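Local coordinates for protein sulfite dehydrogenase (PDB 2XTS) that oxidises protein-bound sulfane sulfur, acting as the molybdenum-cofactor subunit of a complex with a haem-bearing cytochrome, at residues Gly125-Gly129 with Gly130-Glu134; Val100-Phe103 with Glu104-Leu107; Phe18-Val22 with Asp23-Tyr27; Val227-Leu230 with Gly231-Lys235; Ser303-Gly306 with Gly307-Thr311. All coordinates share one frame; numbering follows the deposited sequence. Where two conformers were deposited one is given.

Contact 1: Gly125-Gly129 with Gly130-Glu134. With GOL (glycerol), chain O.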
# COMPACT_ATOMS: atom_id res chain seq x y z
N GLY A 125 16.25 -3.15 -20.19
CA GLY A 125 17.39 -3.76 -20.87
C GLY A 125 17.10 -4.10 -22.32
O GLY A 125 17.99 -4.03 -23.18
N MET A 126 15.85 -4.43 -22.61
CA MET A 126 15.42 -4.71 -23.99
C MET A 126 15.50 -3.46 -24.87
O MET A 126 15.38 -3.57 -26.09
CB MET A 126 14.00 -5.31 -24.05
CG MET A 126 12.85 -4.35 -23.81
SD MET A 126 12.67 -3.73 -22.13
CE MET A 126 12.14 -5.23 -21.24
N GLU A 127 15.63 -2.30 -24.25
CA GLU A 127 15.74 -1.00 -24.94
C GLU A 127 17.16 -0.53 -25.16
O GLU A 127 17.38 0.56 -25.69
CB GLU A 127 14.95 0.08 -24.19
CG GLU A 127 13.48 -0.26 -23.95
CD GLU A 127 12.67 -0.21 -25.21
OE1 GLU A 127 12.57 0.91 -25.77
OE2 GLU A 127 12.11 -1.25 -25.62
N TRP A 128 18.16 -1.33 -24.80
CA TRP A 128 19.55 -0.92 -25.00
C TRP A 128 19.86 -0.65 -26.46
O TRP A 128 20.64 0.23 -26.78
CB TRP A 128 20.52 -1.96 -24.47
CG TRP A 128 21.00 -1.71 -23.07
CD1 TRP A 128 20.90 -2.57 -22.01
CD2 TRP A 128 21.72 -0.57 -22.61
NE1 TRP A 128 21.52 -2.02 -20.91
CE2 TRP A 128 22.01 -0.79 -21.25
CE3 TRP A 128 22.14 0.63 -23.20
CZ2 TRP A 128 22.71 0.13 -20.48
CZ3 TRP A 128 22.83 1.54 -22.42
CH2 TRP A 128 23.11 1.28 -21.08
N GLY A 129 19.28 -1.45 -27.34
CA GLY A 129 19.62 -1.43 -28.76
C GLY A 129 18.59 -0.74 -29.63
O GLY A 129 18.68 -0.82 -30.86
N GLY A 130 17.62 -0.06 -29.02
CA GLY A 130 16.56 0.59 -29.78
C GLY A 130 15.28 0.68 -29.00
O GLY A 130 15.27 0.56 -27.78
N ALA A 131 14.19 0.99 -29.68
CA ALA A 131 12.85 1.10 -29.10
C ALA A 131 12.10 -0.16 -29.48
O ALA A 131 11.89 -0.43 -30.67
CB ALA A 131 12.17 2.32 -29.64
N GLN A 132 11.77 -0.99 -28.50
CA GLN A 132 11.21 -2.31 -28.80
C GLN A 132 9.79 -2.49 -28.27
O GLN A 132 8.94 -2.91 -29.02
CB GLN A 132 12.12 -3.43 -28.27
CG GLN A 132 13.50 -3.48 -28.95
CD GLN A 132 14.20 -4.81 -28.83
OE1 GLN A 132 13.80 -5.68 -28.07
NE2 GLN A 132 15.27 -4.97 -29.59
N LEU A 133 9.53 -2.17 -27.01
CA LEU A 133 8.22 -2.45 -26.41
C LEU A 133 7.43 -1.15 -26.24
O LEU A 133 7.99 -0.08 -26.10
CB LEU A 133 8.35 -3.21 -25.07
CG LEU A 133 8.96 -4.63 -25.13
CD1 LEU A 133 9.17 -5.16 -23.76
CD2 LEU A 133 8.07 -5.56 -25.89
N GLU A 134 6.11 -1.28 -26.30
CA GLU A 134 5.20 -0.14 -26.37
C GLU A 134 4.45 0.06 -25.06
O GLU A 134 3.41 -0.56 -24.82
CB GLU A 134 4.21 -0.40 -27.51
CG GLU A 134 4.87 -0.57 -28.88
CD GLU A 134 3.90 -1.04 -29.94
OE1 GLU A 134 2.79 -0.47 -30.01
OE2 GLU A 134 4.25 -2.00 -30.69
C1 GOL O . 16.98 -2.90 -32.97
O1 GOL O . 17.03 -3.15 -31.58
C2 GOL O . 15.69 -2.18 -33.31
O2 GOL O . 15.63 -0.91 -32.69
C3 GOL O . 15.58 -2.14 -34.83
O3 GOL O . 16.32 -1.08 -35.39
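Glu127 folds its carboxylate back over the chain that follows it, at a type I beta turn running from Glu127 to Gly130. The turn's own backbone bond, Gly130 N to Glu127 O, is weak at 3.4 Å, and the acid adds a second hold. A bend at chi2 (-71°) curls the side chain round, and two backbone N-H groups donate hydrogen bonds to OE2, Gln132 N at 2.9 Å and Leu133 N at 3.1 Å. Both amides meet OE2 on its syn side but from opposite faces of the carboxylate plane, so the group is fixed between them; glutamate suits the place because it has the length to bend back and an oxygen that can accept twice. Its other oxygen, OE1, is hydrogen-bonded to Asn386. The flanking side chains meet differently. Met126 and Leu133 cross at about a right angle, with Met126 CG 3.8 Å from Leu133 CD1, and the flexible thioether chain bends at chi2 and chi3 to follow the leucine methyl. Gln132 extends past the carbonyl of Met126, its CD 3.2 Å from Met126 O. At Gly130 the backbone angles would press any CB against Gly129 O, which explains the absence of a side chain there. Lys176 of the cytochrome chain packs on Ala131, placing this loop at the subunit interface. A glycerol, probably from the crystallisation liquor, bridges Gly129 and Gln132: its O1 donates to Gly129 O at 2.9 Å and accepts from Gln132 NE2 at 3.2 Å.

Contact 2: Val100-Phe103 with Glu104-Leu107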
# COMPACT_ATOMS: atom_id res chain seq x y z
N VAL A 100 20.68 -21.16 13.92
CA VAL A 100 19.43 -21.41 13.21
C VAL A 100 18.35 -20.64 13.96
O VAL A 100 18.23 -20.73 15.20
CB VAL A 100 19.04 -22.89 13.17
CG1 VAL A 100 17.60 -23.06 12.57
CG2 VAL A 100 20.07 -23.67 12.38
N PHE A 101 17.56 -19.86 13.20
CA PHE A 101 16.41 -19.12 13.70
C PHE A 101 15.12 -19.65 13.09
O PHE A 101 15.07 -20.02 11.91
CB PHE A 101 16.48 -17.63 13.31
CG PHE A 101 17.68 -16.91 13.85
CD1 PHE A 101 17.71 -16.47 15.16
CD2 PHE A 101 18.76 -16.65 13.05
CE1 PHE A 101 18.82 -15.82 15.67
CE2 PHE A 101 19.86 -15.99 13.55
CZ PHE A 101 19.88 -15.56 14.85
N THR A 102 14.08 -19.69 13.90
CA THR A 102 12.73 -19.90 13.43
C THR A 102 12.09 -18.54 13.13
O THR A 102 12.60 -17.50 13.53
CB THR A 102 11.88 -20.60 14.47
OG1 THR A 102 11.81 -19.76 15.62
CG2 THR A 102 12.51 -21.92 14.88
N PHE A 103 10.95 -18.54 12.46
CA PHE A 103 10.26 -17.28 12.24
C PHE A 103 9.82 -16.64 13.57
O PHE A 103 9.90 -15.43 13.76
CB PHE A 103 9.09 -17.44 11.26
CG PHE A 103 8.60 -16.12 10.76
CD1 PHE A 103 9.27 -15.47 9.73
CD2 PHE A 103 7.53 -15.48 11.36
CE1 PHE A 103 8.88 -14.24 9.30
CE2 PHE A 103 7.12 -14.22 10.92
CZ PHE A 103 7.79 -13.62 9.90
N GLU A 104 9.37 -17.46 14.51
CA GLU A 104 9.00 -16.99 15.84
C GLU A 104 10.15 -16.20 16.47
O GLU A 104 9.92 -15.14 17.07
CB GLU A 104 8.59 -18.17 16.70
CG GLU A 104 8.30 -17.83 18.12
CD GLU A 104 7.90 -19.05 18.92
OE1 GLU A 104 6.69 -19.22 19.17
OE2 GLU A 104 8.81 -19.81 19.31
N ASP A 105 11.38 -16.70 16.33
CA ASP A 105 12.55 -16.01 16.85
C ASP A 105 12.71 -14.63 16.21
O ASP A 105 13.03 -13.64 16.86
CB ASP A 105 13.86 -16.77 16.58
CG ASP A 105 13.97 -18.12 17.27
OD1 ASP A 105 13.43 -18.29 18.38
OD2 ASP A 105 14.69 -18.98 16.70
N LEU A 106 12.56 -14.59 14.89
CA LEU A 106 12.80 -13.37 14.15
C LEU A 106 11.85 -12.24 14.52
O LEU A 106 12.22 -11.07 14.45
CB LEU A 106 12.75 -13.67 12.66
CG LEU A 106 13.91 -14.56 12.17
CD1 LEU A 106 13.69 -14.94 10.73
CD2 LEU A 106 15.30 -13.93 12.32
N LEU A 107 10.63 -12.59 14.93
CA LEU A 107 9.65 -11.59 15.38
C LEU A 107 9.99 -10.99 16.74
O LEU A 107 9.27 -10.14 17.24
CB LEU A 107 8.24 -12.20 15.44
CG LEU A 107 7.61 -12.57 14.10
CD1 LEU A 107 6.34 -13.33 14.40
CD2 LEU A 107 7.29 -11.32 13.25
O HOH W 1 15.89 -21.42 16.68
O HOH W 2 10.73 -21.15 17.76
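Thr102 and Asp105 exchange hydrogen bonds as a capping box at the start of helix 103-106. Asp105 N donates to Thr102 OG1 at 3.2 Å, and Thr102 N donates to Asp105 OD2 at 3.0 Å, nearly straight at 168° but from above the carboxylate plane. With chi1 at 62°, Thr102 holds OG1 between its backbone N and carbonyl carbon, where the first turn's amide can find it. The tight part of the contact is apolar. Leu107 brings its branch point against the Phe103 ring, CG lying 3.6 Å from CE2, while Leu106 crosses Phe101 at about a right angle, CD2 4.0 Å from CB. Phe101, Phe103 and Leu106 are buried, as suits their apolar side chains: Leu106 touches Leu89, Leu194 and Phe196, and Phe103 meets Phe196 edge-to-face. The looser side is wet. One water donates to Val100 O and to Asp105 OD2, the latter at 2.7 Å; another joins Thr102 OG1 to Glu104 OE2. Nearby, Val100 pairs in an antiparallel ladder with a strand of the cytochrome chain. Without the carboxylate, as with an alanine here in place of Asp105, Thr102 N and the first water are likely to lose their acceptor, weakening the helix start. Because the acid stands at the helix N terminus, the helix dipole and the backbone N-H of Thr102 would both be expected to favour its charged form.

Contact 3: Phe18-Val22 with Asp23-Tyr27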
# COMPACT_ATOMS: atom_id res chain seq x y z
N PHE A 18 -29.67 -0.12 -2.23
CA PHE A 18 -28.48 -0.41 -1.45
C PHE A 18 -27.33 -0.82 -2.35
O PHE A 18 -27.51 -1.49 -3.37
CB PHE A 18 -28.69 -1.60 -0.51
CG PHE A 18 -29.71 -1.40 0.55
CD1 PHE A 18 -29.88 -0.20 1.20
CD2 PHE A 18 -30.47 -2.48 0.95
CE1 PHE A 18 -30.82 -0.08 2.22
CE2 PHE A 18 -31.40 -2.37 1.96
CZ PHE A 18 -31.57 -1.17 2.59
N GLY A 19 -26.12 -0.45 -1.91
CA GLY A 19 -24.89 -1.05 -2.37
C GLY A 19 -24.59 -2.34 -1.60
O GLY A 19 -25.44 -2.84 -0.87
N GLU A 20 -23.38 -2.86 -1.72
CA GLU A 20 -22.98 -4.07 -0.98
C GLU A 20 -22.78 -3.82 0.52
O GLU A 20 -22.38 -2.75 0.97
CB GLU A 20 -21.70 -4.66 -1.55
CG GLU A 20 -21.81 -5.20 -2.98
CD GLU A 20 -20.53 -5.92 -3.39
OE1 GLU A 20 -19.60 -5.23 -3.83
OE2 GLU A 20 -20.44 -7.15 -3.23
N ALA A 21 -23.03 -4.86 1.30
CA ALA A 21 -22.88 -4.82 2.73
C ALA A 21 -21.44 -4.86 3.19
O ALA A 21 -20.55 -5.26 2.43
CB ALA A 21 -23.65 -5.97 3.33
N VAL A 22 -21.21 -4.49 4.44
CA VAL A 22 -19.86 -4.47 5.01
C VAL A 22 -19.27 -5.85 5.28
O VAL A 22 -18.10 -5.97 5.64
CB VAL A 22 -19.75 -3.67 6.31
CG1 VAL A 22 -20.12 -2.20 6.09
CG2 VAL A 22 -20.55 -4.31 7.42
N ASP A 23 -20.08 -6.89 5.18
CA ASP A 23 -19.59 -8.24 5.36
C ASP A 23 -19.34 -8.97 4.04
O ASP A 23 -19.04 -10.16 4.07
CB ASP A 23 -20.52 -9.01 6.32
CG ASP A 23 -21.91 -9.23 5.78
OD1 ASP A 23 -22.33 -8.55 4.81
OD2 ASP A 23 -22.62 -10.07 6.39
N ALA A 24 -19.41 -8.28 2.90
CA ALA A 24 -19.38 -8.95 1.61
C ALA A 24 -17.97 -9.43 1.25
O ALA A 24 -17.83 -10.47 0.62
CB ALA A 24 -19.89 -8.04 0.52
N HIS A 25 -16.94 -8.67 1.63
CA HIS A 25 -15.57 -8.96 1.15
C HIS A 25 -14.55 -8.76 2.27
O HIS A 25 -14.09 -7.64 2.49
CB HIS A 25 -15.23 -8.05 -0.03
CG HIS A 25 -16.21 -8.15 -1.15
ND1 HIS A 25 -16.30 -9.28 -1.94
CD2 HIS A 25 -17.17 -7.30 -1.58
CE1 HIS A 25 -17.26 -9.10 -2.83
NE2 HIS A 25 -17.80 -7.91 -2.64
N PRO A 26 -14.21 -9.85 2.98
CA PRO A 26 -13.26 -9.69 4.06
C PRO A 26 -11.87 -9.20 3.63
O PRO A 26 -11.19 -8.52 4.40
CB PRO A 26 -13.23 -11.09 4.69
CG PRO A 26 -14.58 -11.60 4.46
CD PRO A 26 -14.91 -11.14 3.06
N TYR A 27 -11.45 -9.57 2.43
CA TYR A 27 -10.21 -9.09 1.86
C TYR A 27 -10.51 -8.77 0.39
O TYR A 27 -10.72 -9.68 -0.44
CB TYR A 27 -9.05 -10.09 2.00
CG TYR A 27 -7.72 -9.39 1.86
CD1 TYR A 27 -7.28 -8.93 0.62
CD2 TYR A 27 -6.93 -9.11 2.96
CE1 TYR A 27 -6.09 -8.25 0.48
CE2 TYR A 27 -5.73 -8.43 2.84
CZ TYR A 27 -5.31 -8.00 1.59
OH TYR A 27 -4.15 -7.31 1.41
O HOH W 3 -17.26 -5.97 2.54
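Glu20 and His25 are joined across the turn by a histidine-carboxylate hydrogen bond on the surface. His25 NE2 donates to Glu20 OE2 at 2.8 Å and only weakly to OE1. OE2 is met on its syn side, with the donor 28° out of the carboxylate plane. The carboxylate comes to the edge of the imidazole, and the two flat groups stand 73° apart. Beyond its first bend Glu20 runs extended (chi2 -173°), long enough to span the turn to the ring. The backbone bond is that of a type I beta turn from Ala21 to Ala24, in which Ala24 N donates to Ala21 O at 3.3 Å. Solvent adds a water that accepts from His25 N at 2.9 Å while giving only a weak bond to Ala21 O. Small side chains suit the ends of this turn: Ala21 CB touches Asp23 OD1 at 3.3 Å, and Ala24 CB lies 3.4 Å from Ala21 O. Valine at the first central position packs on Tyr41 of the second subunit. Across that interface Glu20 OE1 also makes a salt bridge with Lys205 of the second subunit. Shortening Glu20 to an alanine removes the carboxylate, which would probably deprive His25 NE2 and that lysine of their shared anion and set the imidazole free to turn. Sitting between a lysine and an imidazole N-H, the carboxylate is likely to stay ionised, and its charge would in turn be expected to favour a protonated His25.

Contact 4: Val227-Leu230 with Gly231-Lys235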
# COMPACT_ATOMS: atom_id res chain seq x y z
N VAL A 227 14.55 -15.96 2.06
CA VAL A 227 15.96 -16.07 2.43
C VAL A 227 16.16 -17.17 3.47
O VAL A 227 15.48 -17.18 4.49
CB VAL A 227 16.56 -14.74 2.91
CG1 VAL A 227 18.08 -14.74 2.71
CG2 VAL A 227 16.05 -13.59 2.15
N ARG A 228 17.08 -18.09 3.20
CA ARG A 228 17.32 -19.21 4.11
C ARG A 228 18.67 -19.24 4.79
O ARG A 228 18.83 -19.87 5.84
CB ARG A 228 17.12 -20.55 3.39
CG ARG A 228 18.31 -21.06 2.62
CD ARG A 228 18.08 -22.45 2.15
NE ARG A 228 19.31 -23.03 1.59
CZ ARG A 228 19.40 -24.25 1.08
NH1 ARG A 228 18.32 -25.02 0.97
NH2 ARG A 228 20.57 -24.69 0.66
N ARG A 229 19.66 -18.56 4.22
CA ARG A 229 21.01 -18.65 4.77
C ARG A 229 21.82 -17.41 4.47
O ARG A 229 21.75 -16.86 3.37
CB ARG A 229 21.74 -19.90 4.25
CG ARG A 229 23.10 -20.18 4.89
CD ARG A 229 23.66 -21.51 4.45
NE ARG A 229 24.19 -21.46 3.10
CZ ARG A 229 25.40 -20.97 2.79
NH1 ARG A 229 26.20 -20.46 3.72
NH2 ARG A 229 25.81 -20.97 1.53
N LEU A 230 22.54 -16.95 5.49
CA LEU A 230 23.52 -15.87 5.44
C LEU A 230 24.87 -16.49 5.81
O LEU A 230 25.10 -16.86 6.97
CB LEU A 230 23.17 -14.73 6.39
CG LEU A 230 21.74 -14.20 6.33
CD1 LEU A 230 21.55 -13.13 7.42
CD2 LEU A 230 21.41 -13.64 4.95
N GLY A 231 25.74 -16.64 4.83
CA GLY A 231 27.06 -17.22 5.04
C GLY A 231 28.10 -16.13 5.06
O GLY A 231 28.08 -15.25 4.21
N ILE A 232 29.01 -16.18 6.01
CA ILE A 232 30.05 -15.16 6.12
C ILE A 232 31.36 -15.75 5.64
O ILE A 232 31.81 -16.74 6.18
CB ILE A 232 30.19 -14.66 7.56
CG1 ILE A 232 28.83 -14.20 8.12
CG2 ILE A 232 31.23 -13.55 7.62
CD1 ILE A 232 28.09 -13.15 7.27
N TYR A 233 31.95 -15.15 4.62
CA TYR A 233 33.15 -15.65 3.96
C TYR A 233 34.21 -14.55 3.91
O TYR A 233 33.93 -13.36 4.15
CB TYR A 233 32.79 -16.17 2.54
CG TYR A 233 31.76 -17.27 2.52
CD1 TYR A 233 32.09 -18.56 2.82
CD2 TYR A 233 30.47 -17.02 2.16
CE1 TYR A 233 31.15 -19.57 2.82
CE2 TYR A 233 29.53 -18.02 2.16
CZ TYR A 233 29.86 -19.29 2.47
OH TYR A 233 28.87 -20.25 2.45
N ASP A 234 35.43 -14.95 3.56
CA ASP A 234 36.55 -14.01 3.47
C ASP A 234 36.71 -13.40 2.09
O ASP A 234 37.51 -12.51 1.89
CB ASP A 234 37.87 -14.65 3.97
CG ASP A 234 38.33 -15.84 3.13
OD1 ASP A 234 37.65 -16.23 2.15
OD2 ASP A 234 39.41 -16.38 3.48
N LYS A 235 35.88 -13.85 1.15
CA LYS A 235 35.90 -13.38 -0.24
C LYS A 235 34.53 -13.60 -0.85
O LYS A 235 33.73 -14.34 -0.31
CB LYS A 235 36.94 -14.11 -1.09
CG LYS A 235 36.83 -15.59 -1.10
CD LYS A 235 37.98 -16.22 -1.86
CE LYS A 235 39.35 -15.82 -1.31
NZ LYS A 235 40.52 -16.68 -1.73
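On strand 227-233, a central strand of the mixed sheet, five strands within this chain, Arg229 and Tyr233 meet four residues apart. The arginine grips the phenol oxygen end-on with hydrogen bonds from two nitrogens: NH1 lies 3.0 Å from Tyr233 OH and NH2 3.3 Å from the same atom. The oxygen sits in the guanidinium plane, at its edge, while the tyrosine ring stands almost perpendicular to that plane, 83° away. Arginine suits the place because its paired N-H groups can share one oxygen. Arg229 sets off with CG anti to the backbone N and then kinks at chi3 (76°), which swings its head along the strand toward the tyrosine. Gly231 CA approaches obliquely, 3.6 Å from Arg229 NH1; a CB would run into that nitrogen, so a residue without one fits here. Arg229 also belongs to a classic beta bulge: it and Arg228 both face Glu172 of strand 168-173, and each makes a salt bridge to its carboxylate through NE. Asn92 takes a further hydrogen bond from Arg229 NH1. Tyrosine carries its hydroxyl at the tip of a long flat ring, where it meets the arginine and is also bonded to Asp18 of the cytochrome chain, which makes a long, weak ion pair with the same NH1.

Contact 5: Ser303-Gly306 with Gly307-Thr311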
# COMPACT_ATOMS: atom_id res chain seq x y z
N SER A 303 11.14 17.93 -20.65
CA SER A 303 11.19 18.59 -21.94
C SER A 303 10.00 18.17 -22.77
O SER A 303 9.57 17.02 -22.70
CB SER A 303 12.48 18.23 -22.68
OG SER A 303 12.55 18.83 -23.97
N LEU A 304 9.45 19.12 -23.54
CA LEU A 304 8.41 18.82 -24.50
C LEU A 304 8.92 18.73 -25.93
O LEU A 304 8.13 18.46 -26.84
CB LEU A 304 7.31 19.89 -24.45
CG LEU A 304 6.81 20.32 -23.06
CD1 LEU A 304 5.72 21.35 -23.24
CD2 LEU A 304 6.34 19.12 -22.23
N ASP A 305 10.22 19.03 -26.12
CA ASP A 305 10.78 19.19 -27.46
C ASP A 305 12.04 18.38 -27.66
O ASP A 305 12.94 18.77 -28.41
CB ASP A 305 10.97 20.69 -27.78
CG ASP A 305 11.94 21.39 -26.87
OD1 ASP A 305 12.59 20.74 -26.02
OD2 ASP A 305 12.08 22.63 -27.06
N GLY A 306 12.11 17.22 -27.02
CA GLY A 306 13.20 16.26 -27.26
C GLY A 306 14.54 16.64 -26.68
O GLY A 306 15.57 16.16 -27.15
N GLY A 307 14.53 17.52 -25.68
CA GLY A 307 15.73 17.92 -24.99
C GLY A 307 16.36 19.23 -25.44
O GLY A 307 17.42 19.57 -24.97
N LYS A 308 15.68 19.97 -26.30
CA LYS A 308 16.16 21.30 -26.68
C LYS A 308 15.96 22.28 -25.53
O LYS A 308 16.77 23.19 -25.34
CB LYS A 308 15.43 21.79 -27.93
CG LYS A 308 15.81 21.06 -29.19
CD LYS A 308 15.07 21.64 -30.38
CE LYS A 308 15.55 21.04 -31.68
NZ LYS A 308 14.92 21.73 -32.84
N ASN A 309 14.87 22.11 -24.79
CA ASN A 309 14.54 22.99 -23.68
C ASN A 309 13.88 22.23 -22.55
O ASN A 309 13.08 21.31 -22.79
CB ASN A 309 13.62 24.12 -24.10
CG ASN A 309 14.23 25.00 -25.18
OD1 ASN A 309 13.97 24.80 -26.37
ND2 ASN A 309 15.07 25.92 -24.77
N TRP A 310 14.26 22.59 -21.34
CA TRP A 310 13.81 21.90 -20.14
C TRP A 310 13.12 22.84 -19.18
O TRP A 310 13.52 23.99 -19.06
CB TRP A 310 15.01 21.27 -19.43
CG TRP A 310 15.73 20.24 -20.25
CD1 TRP A 310 16.77 20.44 -21.10
CD2 TRP A 310 15.45 18.84 -20.28
NE1 TRP A 310 17.16 19.27 -21.66
CE2 TRP A 310 16.35 18.26 -21.19
CE3 TRP A 310 14.52 18.01 -19.64
CZ2 TRP A 310 16.37 16.90 -21.46
CZ3 TRP A 310 14.53 16.66 -19.93
CH2 TRP A 310 15.45 16.12 -20.84
N THR A 311 12.14 22.31 -18.46
CA THR A 311 11.42 23.01 -17.38
C THR A 311 11.44 22.10 -16.16
O THR A 311 11.13 20.91 -16.24
CB THR A 311 9.94 23.26 -17.78
OG1 THR A 311 9.90 24.02 -19.00
CG2 THR A 311 9.18 24.00 -16.71
O HOH W 4 10.42 21.83 -23.43
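Ser303 lays its CB over one face of the Trp310 indole, 3.7 Å from the centroid of the six-membered ring and 14° off the ring normal, a CH-pi contact. Its position is offset toward the rim, and the small serine lets the ring come close to the backbone as well, with Trp310 CE3 3.5 Å from Ser303 N. Arg343 makes a cation-pi contact with the same indole. Turned anti to the backbone N (chi1 179°), the hydroxyl points into the loop, where Gly307 N donates to Ser303 OG at 2.9 Å. Asp305 N donates to it too, which makes an ST turn at the start of the hairpin loop joining strands 297-303 and 311-316. Ser303 OG also lies 2.8 Å from Asn309 O. Asp305 ties down the far side of the loop: Asn309 N is bonded to the syn lone pair of OD1 at 2.9 Å. Lys308 CB touches the same carboxylate, 3.6 Å from OD2, the two side chains crossing at a slant. Two glycines make the corner. Gly306 has positive phi, and at Gly307, with phi 98°, a side chain would collide with Gly306 O. A water accepts from Leu304 N and donates to Asn309 O at 2.8 Å, while the outer rim of the loop packs on the cytochrome chain, Lys308 on its Val172 and Trp310 on its Cys164.

From the N terminus the chain meets contact 3 first, a turn in the long segment between helix 6-9 and strand 52-53 that lies against the second subunit. Contact 2 follows at the passage from strand 99-101 into helix 103-106, then contact 1 in the loop between strand 112-119 and helix 136-140. Contact 4 lies within strand 227-233, in the same mixed sheet as strand 99-101, and its centre is about 17 Å from that of contact 2. Contact 5 closes the hairpin between strands 297-303 and 311-316 in the dimerisation-family region, about 22 Å from contact 1, centre to centre. All five are in series; none nests or crosses another.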